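PDB 3WAD: glycosyltransferase, which belongs to the GT-B class of glycosyltransferases, with two parallel-sheet, Rossmann-like domains in each chain and two chains in the assembly. Local coordinates for residues D38-I43 against L48-V53; P19-L24 against V31-H36; E85-Q90 against G158-H163. One frame throughout, in Å; residues are numbered along the deposited sequence.

Contact 1 (D38-I43 against L48-V53)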
ATOM      1  N   ASP B  38     -16.478   1.627  10.093  1.00 25.17           N
ATOM      2  CA  ASP B  38     -16.910   1.597   8.715  1.00 25.45           C
ATOM      3  C   ASP B  38     -15.842   1.999   7.706  1.00 25.79           C
ATOM      4  O   ASP B  38     -16.076   1.904   6.507  1.00 25.60           O
ATOM      5  CB  ASP B  38     -18.250   2.387   8.461  1.00 25.78           C
ATOM      6  CG  ASP B  38     -18.236   3.808   8.985  1.00 26.22           C
ATOM      7  OD1 ASP B  38     -17.577   4.135  10.002  1.00 23.86           O
ATOM      8  OD2 ASP B  38     -18.916   4.637   8.358  1.00 27.69           O
ATOM      9  N   ASN B  39     -14.672   2.458   8.152  1.00 24.91           N
ATOM     10  CA  ASN B  39     -13.634   2.762   7.165  1.00 25.10           C
ATOM     11  C   ASN B  39     -12.637   1.599   7.125  1.00 24.07           C
ATOM     12  O   ASN B  39     -11.716   1.646   6.363  1.00 23.72           O
ATOM     13  CB  ASN B  39     -12.867   4.077   7.498  1.00 25.42           C
ATOM     14  CG  ASN B  39     -12.304   4.782   6.259  1.00 26.27           C
ATOM     15  OD1 ASN B  39     -12.725   4.550   5.148  1.00 22.05           O
ATOM     16  ND2 ASN B  39     -11.363   5.700   6.484  1.00 22.70           N
ATOM     17  N   VAL B  40     -12.843   0.541   7.902  1.00 24.38           N
ATOM     18  CA  VAL B  40     -11.846  -0.522   7.949  1.00 24.66           C
ATOM     19  C   VAL B  40     -11.647  -1.243   6.623  1.00 25.63           C
ATOM     20  O   VAL B  40     -10.534  -1.499   6.158  1.00 24.69           O
ATOM     21  CB  VAL B  40     -12.110  -1.486   9.129  1.00 24.72           C
ATOM     22  CG1 VAL B  40     -11.378  -2.885   8.898  1.00 25.35           C
ATOM     23  CG2 VAL B  40     -11.675  -0.811  10.492  1.00 24.89           C
ATOM     24  N   GLN B  41     -12.721  -1.536   5.931  1.00 24.64           N
ATOM     25  CA  GLN B  41     -12.532  -2.211   4.701  1.00 23.25           C
ATOM     26  C   GLN B  41     -11.680  -1.391   3.702  1.00 23.00           C
ATOM     27  O   GLN B  41     -10.861  -1.986   2.904  1.00 22.33           O
ATOM     28  CB  GLN B  41     -13.911  -2.527   4.074  1.00 24.65           C
ATOM     29  CG  GLN B  41     -13.761  -3.253   2.712  1.00 28.31           C
ATOM     30  CD  GLN B  41     -13.098  -4.578   2.897  1.00 33.30           C
ATOM     31  OE1 GLN B  41     -13.498  -5.335   3.760  1.00 40.90           O
ATOM     32  NE2 GLN B  41     -12.048  -4.867   2.106  1.00 38.36           N
ATOM     33  N   ALA B  42     -11.964  -0.094   3.618  1.00 19.47           N
ATOM     34  CA  ALA B  42     -11.215   0.801   2.744  1.00 19.33           C
ATOM     35  C   ALA B  42      -9.712   0.819   3.168  1.00 20.25           C
ATOM     36  O   ALA B  42      -8.837   0.895   2.309  1.00 21.04           O
ATOM     37  CB  ALA B  42     -11.772   2.237   2.777  1.00 18.69           C
ATOM     38  N   ILE B  43      -9.432   0.794   4.479  1.00 20.56           N
ATOM     39  CA  ILE B  43      -8.030   0.846   4.889  1.00 21.57           C
ATOM     40  C   ILE B  43      -7.374  -0.452   4.447  1.00 22.75           C
ATOM     41  O   ILE B  43      -6.257  -0.456   3.926  1.00 21.07           O
ATOM     42  CB  ILE B  43      -7.876   1.022   6.419  1.00 21.70           C
ATOM     43  CG1 ILE B  43      -8.372   2.415   6.872  1.00 22.69           C
ATOM     44  CG2 ILE B  43      -6.389   0.845   6.778  1.00 16.92           C
ATOM     45  CD1 ILE B  43      -8.807   2.551   8.304  1.00 23.05           C
ATOM     46  N   LEU B  48      -3.149  -1.257   4.175  1.00 22.19           N
ATOM     47  CA  LEU B  48      -2.605  -0.661   5.395  1.00 21.69           C
ATOM     48  C   LEU B  48      -3.249  -1.284   6.640  1.00 23.93           C
ATOM     49  O   LEU B  48      -4.184  -2.083   6.508  1.00 25.16           O
ATOM     50  CB  LEU B  48      -2.805   0.889   5.373  1.00 21.10           C
ATOM     51  CG  LEU B  48      -2.132   1.621   4.250  1.00 22.04           C
ATOM     52  CD1 LEU B  48      -2.575   3.103   3.988  1.00 18.50           C
ATOM     53  CD2 LEU B  48      -0.548   1.510   4.465  1.00 24.50           C
ATOM     54  N   THR B  49      -2.791  -0.907   7.836  1.00 23.23           N
ATOM     55  CA  THR B  49      -3.230  -1.529   9.088  1.00 23.62           C
ATOM     56  C   THR B  49      -4.216  -0.635   9.736  1.00 24.13           C
ATOM     57  O   THR B  49      -3.914   0.517  10.008  1.00 22.59           O
ATOM     58  CB  THR B  49      -2.037  -1.727  10.024  1.00 23.42           C
ATOM     59  OG1 THR B  49      -1.129  -2.597   9.380  1.00 23.54           O
ATOM     60  CG2 THR B  49      -2.398  -2.395  11.321  1.00 23.37           C
ATOM     61  N   ALA B  50      -5.422  -1.162   9.951  1.00 23.91           N
ATOM     62  CA  ALA B  50      -6.502  -0.402  10.468  1.00 23.09           C
ATOM     63  C   ALA B  50      -6.600  -0.600  11.948  1.00 25.19           C
ATOM     64  O   ALA B  50      -6.523  -1.752  12.461  1.00 24.93           O
ATOM     65  CB  ALA B  50      -7.802  -0.864   9.809  1.00 24.57           C
ATOM     66  N   VAL B  51      -6.841   0.513  12.660  1.00 25.21           N
ATOM     67  CA  VAL B  51      -7.102   0.484  14.080  1.00 26.01           C
ATOM     68  C   VAL B  51      -8.470   1.140  14.289  1.00 27.03           C
ATOM     69  O   VAL B  51      -8.575   2.350  14.250  1.00 27.21           O
ATOM     70  CB  VAL B  51      -5.944   1.248  14.847  1.00 26.73           C
ATOM     71  CG1 VAL B  51      -6.124   1.222  16.361  1.00 23.56           C
ATOM     72  CG2 VAL B  51      -4.603   0.679  14.438  1.00 26.94           C
ATOM     73  N   PRO B  52      -9.529   0.334  14.432  1.00 26.78           N
ATOM     74  CA  PRO B  52     -10.887   0.885  14.517  1.00 27.48           C
ATOM     75  C   PRO B  52     -11.073   1.661  15.821  1.00 27.23           C
ATOM     76  O   PRO B  52     -10.638   1.191  16.894  1.00 26.27           O
ATOM     77  CB  PRO B  52     -11.804  -0.344  14.529  1.00 27.51           C
ATOM     78  CG  PRO B  52     -10.909  -1.531  14.068  1.00 28.67           C
ATOM     79  CD  PRO B  52      -9.473  -1.145  14.334  1.00 27.45           C
ATOM     80  N   VAL B  53     -11.727   2.828  15.744  1.00 28.13           N
ATOM     81  CA  VAL B  53     -11.946   3.695  16.922  1.00 27.04           C
ATOM     82  C   VAL B  53     -13.350   4.266  16.862  1.00 28.50           C
ATOM     83  O   VAL B  53     -13.834   4.647  15.798  1.00 29.20           O
ATOM     84  CB  VAL B  53     -10.831   4.816  16.996  1.00 27.22           C
ATOM     85  CG1 VAL B  53      -9.554   4.268  17.486  1.00 25.73           C
ATOM     86  CG2 VAL B  53     -10.542   5.542  15.630  1.00 23.46           C
TER

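Contact 2 (P19-L24 against V31-H36)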
ATOM      1  N   PRO B  19      -0.657   7.172   0.094  1.00 21.85           N
ATOM      2  CA  PRO B  19       0.725   7.195  -0.417  1.00 22.79           C
ATOM      3  C   PRO B  19       1.689   7.637   0.723  1.00 22.98           C
ATOM      4  O   PRO B  19       2.678   6.971   0.963  1.00 22.19           O
ATOM      5  CB  PRO B  19       0.634   8.199  -1.579  1.00 20.54           C
ATOM      6  CG  PRO B  19      -0.879   7.983  -2.083  1.00 21.55           C
ATOM      7  CD  PRO B  19      -1.563   7.997  -0.752  1.00 22.17           C
ATOM      8  N   LEU B  20       1.293   8.611   1.535  1.00 23.93           N
ATOM      9  CA  LEU B  20       2.162   9.012   2.699  1.00 23.28           C
ATOM     10  C   LEU B  20       2.295   7.887   3.776  1.00 23.47           C
ATOM     11  O   LEU B  20       3.403   7.571   4.213  1.00 24.44           O
ATOM     12  CB  LEU B  20       1.645  10.307   3.345  1.00 21.71           C
ATOM     13  CG  LEU B  20       2.553  10.748   4.511  1.00 23.25           C
ATOM     14  CD1 LEU B  20       3.965  11.021   4.018  1.00 25.58           C
ATOM     15  CD2 LEU B  20       2.053  11.868   5.307  1.00 25.73           C
ATOM     16  N   ALA B  21       1.195   7.285   4.198  1.00 21.91           N
ATOM     17  CA  ALA B  21       1.280   6.027   4.934  1.00 21.98           C
ATOM     18  C   ALA B  21       2.231   5.013   4.373  1.00 23.89           C
ATOM     19  O   ALA B  21       3.097   4.470   5.121  1.00 24.99           O
ATOM     20  CB  ALA B  21      -0.087   5.407   5.184  1.00 20.93           C
ATOM     21  N   TRP B  22       2.073   4.678   3.104  1.00 23.09           N
ATOM     22  CA  TRP B  22       2.974   3.711   2.531  1.00 24.33           C
ATOM     23  C   TRP B  22       4.463   4.140   2.406  1.00 25.57           C
ATOM     24  O   TRP B  22       5.341   3.275   2.572  1.00 26.11           O
ATOM     25  CB  TRP B  22       2.486   3.254   1.165  1.00 23.77           C
ATOM     26  CG  TRP B  22       1.656   1.972   1.275  1.00 25.27           C
ATOM     27  CD1 TRP B  22       0.278   1.850   1.134  1.00 26.89           C
ATOM     28  CD2 TRP B  22       2.140   0.649   1.578  1.00 27.08           C
ATOM     29  NE1 TRP B  22      -0.100   0.528   1.306  1.00 23.91           N
ATOM     30  CE2 TRP B  22       1.001  -0.221   1.621  1.00 22.56           C
ATOM     31  CE3 TRP B  22       3.422   0.109   1.822  1.00 25.66           C
ATOM     32  CZ2 TRP B  22       1.108  -1.611   1.833  1.00 24.40           C
ATOM     33  CZ3 TRP B  22       3.534  -1.289   2.053  1.00 24.64           C
ATOM     34  CH2 TRP B  22       2.369  -2.134   2.039  1.00 26.23           C
ATOM     35  N   ALA B  23       4.724   5.417   2.093  1.00 24.16           N
ATOM     36  CA  ALA B  23       6.117   5.993   2.119  1.00 24.42           C
ATOM     37  C   ALA B  23       6.719   5.808   3.514  1.00 24.02           C
ATOM     38  O   ALA B  23       7.823   5.279   3.629  1.00 25.68           O
ATOM     39  CB  ALA B  23       6.153   7.469   1.696  1.00 21.70           C
ATOM     40  N   LEU B  24       5.981   6.143   4.550  1.00 24.11           N
ATOM     41  CA  LEU B  24       6.420   5.893   5.917  1.00 24.61           C
ATOM     42  C   LEU B  24       6.646   4.391   6.213  1.00 26.00           C
ATOM     43  O   LEU B  24       7.642   3.990   6.899  1.00 25.06           O
ATOM     44  CB  LEU B  24       5.422   6.461   6.889  1.00 23.88           C
ATOM     45  CG  LEU B  24       5.384   8.010   7.003  1.00 24.79           C
ATOM     46  CD1 LEU B  24       4.057   8.387   7.709  1.00 19.03           C
ATOM     47  CD2 LEU B  24       6.631   8.582   7.874  1.00 24.30           C
ATOM     48  N   VAL B  31       3.124   2.019  11.005  1.00 28.74           N
ATOM     49  CA  VAL B  31       2.037   2.997  10.764  1.00 25.63           C
ATOM     50  C   VAL B  31       0.711   2.334  11.102  1.00 25.56           C
ATOM     51  O   VAL B  31       0.427   1.240  10.637  1.00 25.75           O
ATOM     52  CB  VAL B  31       2.054   3.367   9.308  1.00 27.17           C
ATOM     53  CG1 VAL B  31       0.946   4.390   8.972  1.00 21.32           C
ATOM     54  CG2 VAL B  31       3.446   3.949   8.934  1.00 21.47           C
ATOM     55  N   HIS B  32      -0.042   2.956  11.980  1.00 24.91           N
ATOM     56  CA  HIS B  32      -1.408   2.582  12.245  1.00 25.17           C
ATOM     57  C   HIS B  32      -2.375   3.617  11.618  1.00 23.58           C
ATOM     58  O   HIS B  32      -2.200   4.857  11.825  1.00 22.37           O
ATOM     59  CB  HIS B  32      -1.676   2.492  13.772  1.00 24.71           C
ATOM     60  CG  HIS B  32      -1.056   1.293  14.437  1.00 25.90           C
ATOM     61  ND1 HIS B  32      -1.028   1.141  15.806  1.00 28.20           N
ATOM     62  CD2 HIS B  32      -0.456   0.193  13.930  1.00 27.32           C
ATOM     63  CE1 HIS B  32      -0.463  -0.013  16.109  1.00 25.50           C
ATOM     64  NE2 HIS B  32      -0.074  -0.590  14.992  1.00 25.58           N
ATOM     65  N   ILE B  33      -3.418   3.134  10.931  1.00 21.55           N
ATOM     66  CA  ILE B  33      -4.472   4.049  10.428  1.00 22.27           C
ATOM     67  C   ILE B  33      -5.703   3.885  11.303  1.00 21.96           C
ATOM     68  O   ILE B  33      -6.383   2.804  11.273  1.00 22.59           O
ATOM     69  CB  ILE B  33      -4.885   3.826   8.880  1.00 22.72           C
ATOM     70  CG1 ILE B  33      -3.641   3.581   8.002  1.00 23.59           C
ATOM     71  CG2 ILE B  33      -5.879   4.954   8.369  1.00 20.99           C
ATOM     72  CD1 ILE B  33      -2.637   4.821   7.914  1.00 21.65           C
ATOM     73  N   ALA B  34      -6.009   4.917  12.072  1.00 20.90           N
ATOM     74  CA  ALA B  34      -7.135   4.790  12.979  1.00 21.72           C
ATOM     75  C   ALA B  34      -8.268   5.518  12.328  1.00 23.42           C
ATOM     76  O   ALA B  34      -8.088   6.666  11.906  1.00 21.48           O
ATOM     77  CB  ALA B  34      -6.779   5.454  14.374  1.00 21.91           C
ATOM     78  N   SER B  35      -9.451   4.896  12.308  1.00 23.60           N
ATOM     79  CA  SER B  35     -10.631   5.493  11.726  1.00 21.53           C
ATOM     80  C   SER B  35     -11.825   4.754  12.309  1.00 24.09           C
ATOM     81  O   SER B  35     -11.645   3.698  13.004  1.00 24.99           O
ATOM     82  CB  SER B  35     -10.538   5.401  10.179  1.00 22.36           C
ATOM     83  OG  SER B  35     -11.521   6.156   9.475  1.00 21.07           O
ATOM     84  N   HIS B  36     -13.025   5.290  12.109  1.00 23.31           N
ATOM     85  CA  HIS B  36     -14.256   4.559  12.479  1.00 23.79           C
ATOM     86  C   HIS B  36     -14.333   3.175  11.828  1.00 23.67           C
ATOM     87  O   HIS B  36     -13.716   2.923  10.797  1.00 21.84           O
ATOM     88  CB  HIS B  36     -15.537   5.353  12.177  1.00 23.35           C
ATOM     89  CG  HIS B  36     -15.484   6.803  12.590  1.00 25.27           C
ATOM     90  ND1 HIS B  36     -14.825   7.763  11.852  1.00 24.34           N
ATOM     91  CD2 HIS B  36     -16.056   7.460  13.635  1.00 24.16           C
ATOM     92  CE1 HIS B  36     -14.978   8.943  12.419  1.00 23.68           C
ATOM     93  NE2 HIS B  36     -15.733   8.794  13.496  1.00 24.85           N
TER

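Contact 3 (E85-Q90 against G158-H163)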
ATOM      1  N   GLU B  85     -15.620  41.527   2.205  1.00 26.91           N
ATOM      2  CA  GLU B  85     -16.721  42.170   3.001  1.00 27.08           C
ATOM      3  C   GLU B  85     -17.509  41.189   3.827  1.00 26.87           C
ATOM      4  O   GLU B  85     -18.105  41.585   4.808  1.00 28.72           O
ATOM      5  CB  GLU B  85     -17.718  42.948   2.151  1.00 25.45           C
ATOM      6  CG  GLU B  85     -18.505  42.139   1.097  1.00 28.48           C
ATOM      7  CD  GLU B  85     -17.667  41.865  -0.139  1.00 32.77           C
ATOM      8  OE1 GLU B  85     -16.389  41.935  -0.089  1.00 35.87           O
ATOM      9  OE2 GLU B  85     -18.279  41.592  -1.176  1.00 39.23           O
ATOM     10  N   LYS B  86     -17.528  39.933   3.433  1.00 26.33           N
ATOM     11  CA  LYS B  86     -18.250  38.902   4.181  1.00 28.50           C
ATOM     12  C   LYS B  86     -17.393  38.332   5.302  1.00 28.53           C
ATOM     13  O   LYS B  86     -17.874  37.677   6.202  1.00 30.09           O
ATOM     14  CB  LYS B  86     -18.584  37.743   3.257  1.00 28.53           C
ATOM     15  CG  LYS B  86     -19.303  38.122   1.983  1.00 32.39           C
ATOM     16  CD  LYS B  86     -20.734  38.408   2.364  1.00 32.52           C
ATOM     17  CE  LYS B  86     -21.686  37.880   1.384  1.00 35.85           C
ATOM     18  NZ  LYS B  86     -22.970  38.706   1.490  1.00 36.15           N
ATOM     19  N   LEU B  87     -16.105  38.572   5.238  1.00 30.29           N
ATOM     20  CA  LEU B  87     -15.128  37.990   6.197  1.00 30.59           C
ATOM     21  C   LEU B  87     -14.957  38.879   7.440  1.00 30.54           C
ATOM     22  O   LEU B  87     -13.869  39.321   7.782  1.00 31.41           O
ATOM     23  CB  LEU B  87     -13.787  37.696   5.482  1.00 30.90           C
ATOM     24  CG  LEU B  87     -13.883  36.545   4.464  1.00 30.43           C
ATOM     25  CD1 LEU B  87     -12.587  36.301   3.780  1.00 26.30           C
ATOM     26  CD2 LEU B  87     -14.432  35.255   5.169  1.00 31.22           C
ATOM     27  N   THR B  88     -16.041  39.100   8.136  1.00 30.38           N
ATOM     28  CA  THR B  88     -16.018  39.853   9.389  1.00 30.03           C
ATOM     29  C   THR B  88     -15.730  38.901  10.557  1.00 29.66           C
ATOM     30  O   THR B  88     -15.915  37.691  10.414  1.00 27.14           O
ATOM     31  CB  THR B  88     -17.407  40.405   9.677  1.00 30.94           C
ATOM     32  OG1 THR B  88     -18.287  39.300   9.815  1.00 31.73           O
ATOM     33  CG2 THR B  88     -17.935  41.269   8.472  1.00 32.93           C
ATOM     34  N   TRP B  89     -15.307  39.459  11.705  1.00 28.97           N
ATOM     35  CA  TRP B  89     -15.162  38.719  12.949  1.00 28.09           C
ATOM     36  C   TRP B  89     -16.459  37.909  13.247  1.00 29.27           C
ATOM     37  O   TRP B  89     -16.365  36.695  13.545  1.00 26.85           O
ATOM     38  CB  TRP B  89     -14.870  39.655  14.119  1.00 28.40           C
ATOM     39  CG  TRP B  89     -14.549  38.874  15.404  1.00 26.84           C
ATOM     40  CD1 TRP B  89     -13.307  38.392  15.802  1.00 24.64           C
ATOM     41  CD2 TRP B  89     -15.481  38.459  16.402  1.00 28.02           C
ATOM     42  NE1 TRP B  89     -13.423  37.718  17.000  1.00 25.22           N
ATOM     43  CE2 TRP B  89     -14.745  37.749  17.395  1.00 25.85           C
ATOM     44  CE3 TRP B  89     -16.884  38.628  16.570  1.00 28.43           C
ATOM     45  CZ2 TRP B  89     -15.358  37.203  18.525  1.00 28.30           C
ATOM     46  CZ3 TRP B  89     -17.486  38.080  17.694  1.00 28.04           C
ATOM     47  CH2 TRP B  89     -16.729  37.392  18.663  1.00 30.39           C
ATOM     48  N   GLN B  90     -17.658  38.527  13.120  1.00 27.96           N
ATOM     49  CA  GLN B  90     -18.880  37.816  13.454  1.00 26.96           C
ATOM     50  C   GLN B  90     -19.142  36.594  12.538  1.00 27.60           C
ATOM     51  O   GLN B  90     -19.593  35.519  12.996  1.00 25.49           O
ATOM     52  CB  GLN B  90     -20.111  38.719  13.366  1.00 28.43           C
ATOM     53  CG  GLN B  90     -21.338  38.131  14.116  1.00 30.53           C
ATOM     54  CD  GLN B  90     -21.028  37.771  15.618  1.00 36.12           C
ATOM     55  OE1 GLN B  90     -20.614  38.641  16.414  1.00 38.19           O
ATOM     56  NE2 GLN B  90     -21.184  36.470  15.984  1.00 36.63           N
ATOM     57  N   GLY B 158      -7.368  27.243   7.811  1.00 23.89           N
ATOM     58  CA  GLY B 158      -6.229  28.055   8.321  1.00 24.81           C
ATOM     59  C   GLY B 158      -6.337  29.509   7.853  1.00 25.69           C
ATOM     60  O   GLY B 158      -6.114  30.465   8.639  1.00 25.74           O
ATOM     61  N   ARG B 159      -6.714  29.670   6.575  1.00 25.83           N
ATOM     62  CA  ARG B 159      -7.036  31.006   6.026  1.00 25.97           C
ATOM     63  C   ARG B 159      -8.093  31.785   6.867  1.00 26.85           C
ATOM     64  O   ARG B 159      -7.893  32.951   7.263  1.00 25.83           O
ATOM     65  CB  ARG B 159      -7.500  30.854   4.570  1.00 24.79           C
ATOM     66  CG  ARG B 159      -7.895  32.197   3.895  1.00 26.54           C
ATOM     67  CD  ARG B 159      -8.499  31.962   2.496  1.00 29.26           C
ATOM     68  NE  ARG B 159      -9.757  31.230   2.558  1.00 24.45           N
ATOM     69  CZ  ARG B 159     -10.957  31.761   2.827  1.00 31.33           C
ATOM     70  NH1 ARG B 159     -11.097  33.080   3.067  1.00 26.33           N
ATOM     71  NH2 ARG B 159     -12.036  30.958   2.831  1.00 26.03           N
ATOM     72  N   MET B 160      -9.208  31.143   7.202  1.00 27.68           N
ATOM     73  CA  MET B 160     -10.166  31.810   8.044  1.00 28.20           C
ATOM     74  C   MET B 160      -9.571  31.994   9.463  1.00 29.51           C
ATOM     75  O   MET B 160      -9.912  32.949  10.172  1.00 29.11           O
ATOM     76  CB  MET B 160     -11.465  30.962   8.176  1.00 29.31           C
ATOM     77  CG  MET B 160     -12.144  30.638   6.834  1.00 32.37           C
ATOM     78  SD  MET B 160     -13.259  31.978   6.412  1.00 41.06           S
ATOM     79  CE  MET B 160     -14.780  31.227   6.958  1.00 38.78           C
ATOM     80  N   ARG B 161      -8.801  31.009   9.931  1.00 26.44           N
ATOM     81  CA  ARG B 161      -8.331  31.096  11.323  1.00 26.89           C
ATOM     82  C   ARG B 161      -7.342  32.286  11.507  1.00 26.07           C
ATOM     83  O   ARG B 161      -7.345  32.964  12.540  1.00 26.80           O
ATOM     84  CB  ARG B 161      -7.647  29.803  11.767  1.00 24.01           C
ATOM     85  CG  ARG B 161      -7.125  29.930  13.196  1.00 26.69           C
ATOM     86  CD  ARG B 161      -8.295  30.046  14.120  1.00 20.38           C
ATOM     87  NE  ARG B 161      -7.936  29.780  15.518  1.00 25.16           N
ATOM     88  CZ  ARG B 161      -8.730  29.986  16.562  1.00 21.23           C
ATOM     89  NH1 ARG B 161     -10.004  30.359  16.378  1.00 29.30           N
ATOM     90  NH2 ARG B 161      -8.287  29.717  17.817  1.00 23.96           N
ATOM     91  N   ASP B 162      -6.511  32.484  10.509  1.00 27.30           N
ATOM     92  CA  ASP B 162      -5.571  33.625  10.526  1.00 29.51           C
ATOM     93  C   ASP B 162      -6.311  34.944  10.594  1.00 30.69           C
ATOM     94  O   ASP B 162      -5.971  35.783  11.465  1.00 32.58           O
ATOM     95  CB  ASP B 162      -4.643  33.579   9.351  1.00 26.00           C
ATOM     96  CG  ASP B 162      -3.606  32.527   9.508  1.00 30.68           C
ATOM     97  OD1 ASP B 162      -3.411  31.962  10.648  1.00 27.74           O
ATOM     98  OD2 ASP B 162      -3.007  32.214   8.474  1.00 33.79           O
ATOM     99  N   HIS B 163      -7.320  35.105   9.735  1.00 30.10           N
ATOM    100  CA  HIS B 163      -8.149  36.302   9.731  1.00 31.79           C
ATOM    101  C   HIS B 163      -8.757  36.461  11.106  1.00 31.06           C
ATOM    102  O   HIS B 163      -8.683  37.553  11.669  1.00 30.49           O
ATOM    103  CB  HIS B 163      -9.329  36.227   8.755  1.00 30.57           C
ATOM    104  CG  HIS B 163      -8.997  36.516   7.328  1.00 35.24           C
ATOM    105  ND1 HIS B 163      -8.715  37.782   6.859  1.00 39.71           N
ATOM    106  CD2 HIS B 163      -8.986  35.708   6.237  1.00 38.86           C
ATOM    107  CE1 HIS B 163      -8.467  37.731   5.563  1.00 41.13           C
ATOM    108  NE2 HIS B 163      -8.638  36.485   5.158  1.00 42.38           N
TER

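Contact 1 (D38-I43 against L48-V53)
Ile43 and Ala50 form the apolar centre of this contact. The branched side chain of Ile43 straddles the methyl of Ala50. Ile43 CG2 is 3.8 Å from Ala50 CB, and Ile43 CD1 comes to 3.9 Å from the same atom. With Ile43 CG1 anti to its carbonyl carbon (chi1 -68°), both branches can reach the strand. Val40, three residues earlier on the helix, extends the patch. Val40 CG2 touches Ala50 CB and also packs 3.7 Å from Pro52 CG, where the two side chains cross obliquely. Val40 and Pro52 both reach Val234 of the second subunit as well.

Helix 40-44 is the crossover of a beta-alpha-beta unit between strands 30-35 and 49-52. Within this chain, strand 49-52 is the outermost on its side of the parallel sheet of this Rossmann-like domain. At Thr49 and Ala50 it pairs in parallel with a strand of the second subunit, so the sheet continues across the interface.

Toward the turn, Ile43 CG2 lies 3.8 Å from Leu48 CB. Here the packing gives way to a backbone bond. Leu48 N donates to Ile43 O at 3.2 Å, closing the turn. At the other end of 38-43, Asn39 ND2 bonds Ser35 OG, and the Asp38 carboxylate takes Leu57 N on OD1 and Asn58 N on OD2.

Contact 2 (P19-L24 against V31-H36)
Ala21 faces Val31 and Ile33 at the tight part of this contact. The small methyl lets helix and strand come close, with Ala21 CA 6.6 Å from Val31 CA. Ala21 CB lies 3.8 Å from Ile33 CD1 and somewhat farther, 4.1 Å, from Val31 CG1. Ile33 gets there by a bend at chi2 (-65°), which carries CD1 toward the helix. Val31 uses its two methyls on different residues. CG1 stands anti to the backbone N (chi1 -180°) and goes to Ala21, while Val31 CG2 packs 3.8 Å from Leu24 CB, one turn further along the helix. Val31 CG2 also lies 3.9 Å from Ala21 O. Met5 of strand 2-6 touches Ala21, Val31 and Ile33, and Leu48 also reaches Ala21, so the small cluster is enclosed from more than one direction.

The looser part lies beyond Ile33. The strand runs on past the start of the helix segment, and Ser35 and His36 turn to other neighbours. Ser35 OG bonds Val7 O. From Ala34 to His36 no side chain touches the 19-24 segment. On the helix itself, Trp22 points away from the strand and stacks on Trp22 of the second subunit.

The axes of helix 19-24 and strand 31-35 approach to 9.1 Å and run nearly antiparallel, at 155°. Helix 18-27 leads into strand 30-35, which lies beside strand 2-6 and parallel to it. The helix therefore belongs to the beta-alpha-beta crossover between these two strands, as at the start of a Rossmann-like domain.

Contact 3 (E85-Q90 against G158-H163)
Leu87 meets Arg159, Met160 and His163 across this contact, and the turn that presents it starts at Lys86. Lys86 O takes a weak hydrogen bond from Thr88 N at 3.0 Å. This makes Leu87 the centre of an inverse gamma turn, with its side chain directed at the helix.

The two methyls of Leu87 divide the work. Leu87 CD1 sits at the edge of the Arg159 guanidinium, near its plane, 3.6 Å from Arg159 NH1. The same methyl is 4.2 Å from His163 NE2, reaching that ring obliquely. Leu87 CD2 lies 3.7 Å from Met160 SD, and the two side chains cross at about a right angle. Met160 is bent at chi2 (-87°), which swings its sulfur out toward the leucine. Met160 CG also covers one face of the Arg159 guanidinium, 3.9 Å above the plane and offset toward the rim. The polar ends are held by other residues: Arg159 NH2 bonds Gln156 OE1 and Glu81 O, and His163 ND1 bonds Arg166 NH2.

Leu87 thus joins the lead-in of helix 89-106 to the flank of helix 156-168, within the N-terminal half of the GT-B fold. Met160 and His163 make further contacts with the former helix, at Tyr91, Val95 and Ile92.

Next in sequence, Thr88 is the N-cap of helix 89-106, its OG1 bonding Tyr91 N, so the helix begins directly after the turn.

Overall arrangement
From the N terminus, contact 2 comes first and closes the short turn between helix 18-27 and strand 30-35. Contact 1 follows, closing the turn from helix 40-44 into strand 49-52. Contact 3 closes a much longer excursion of 67 residues, which includes strands 126-130 and 147-150. The three lie in series; none nests in or crosses another. Contacts 1 and 2 adjoin, their centres about 10 Å apart, because strands 30-35 and 49-52 are sheet neighbours paired through Ile33. Both touch the second subunit. Contact 3 joins the lead-in of helix 89-106 to helix 156-168; no other chain touches its segments, and its nearest atoms are about 18 Å from contact 2.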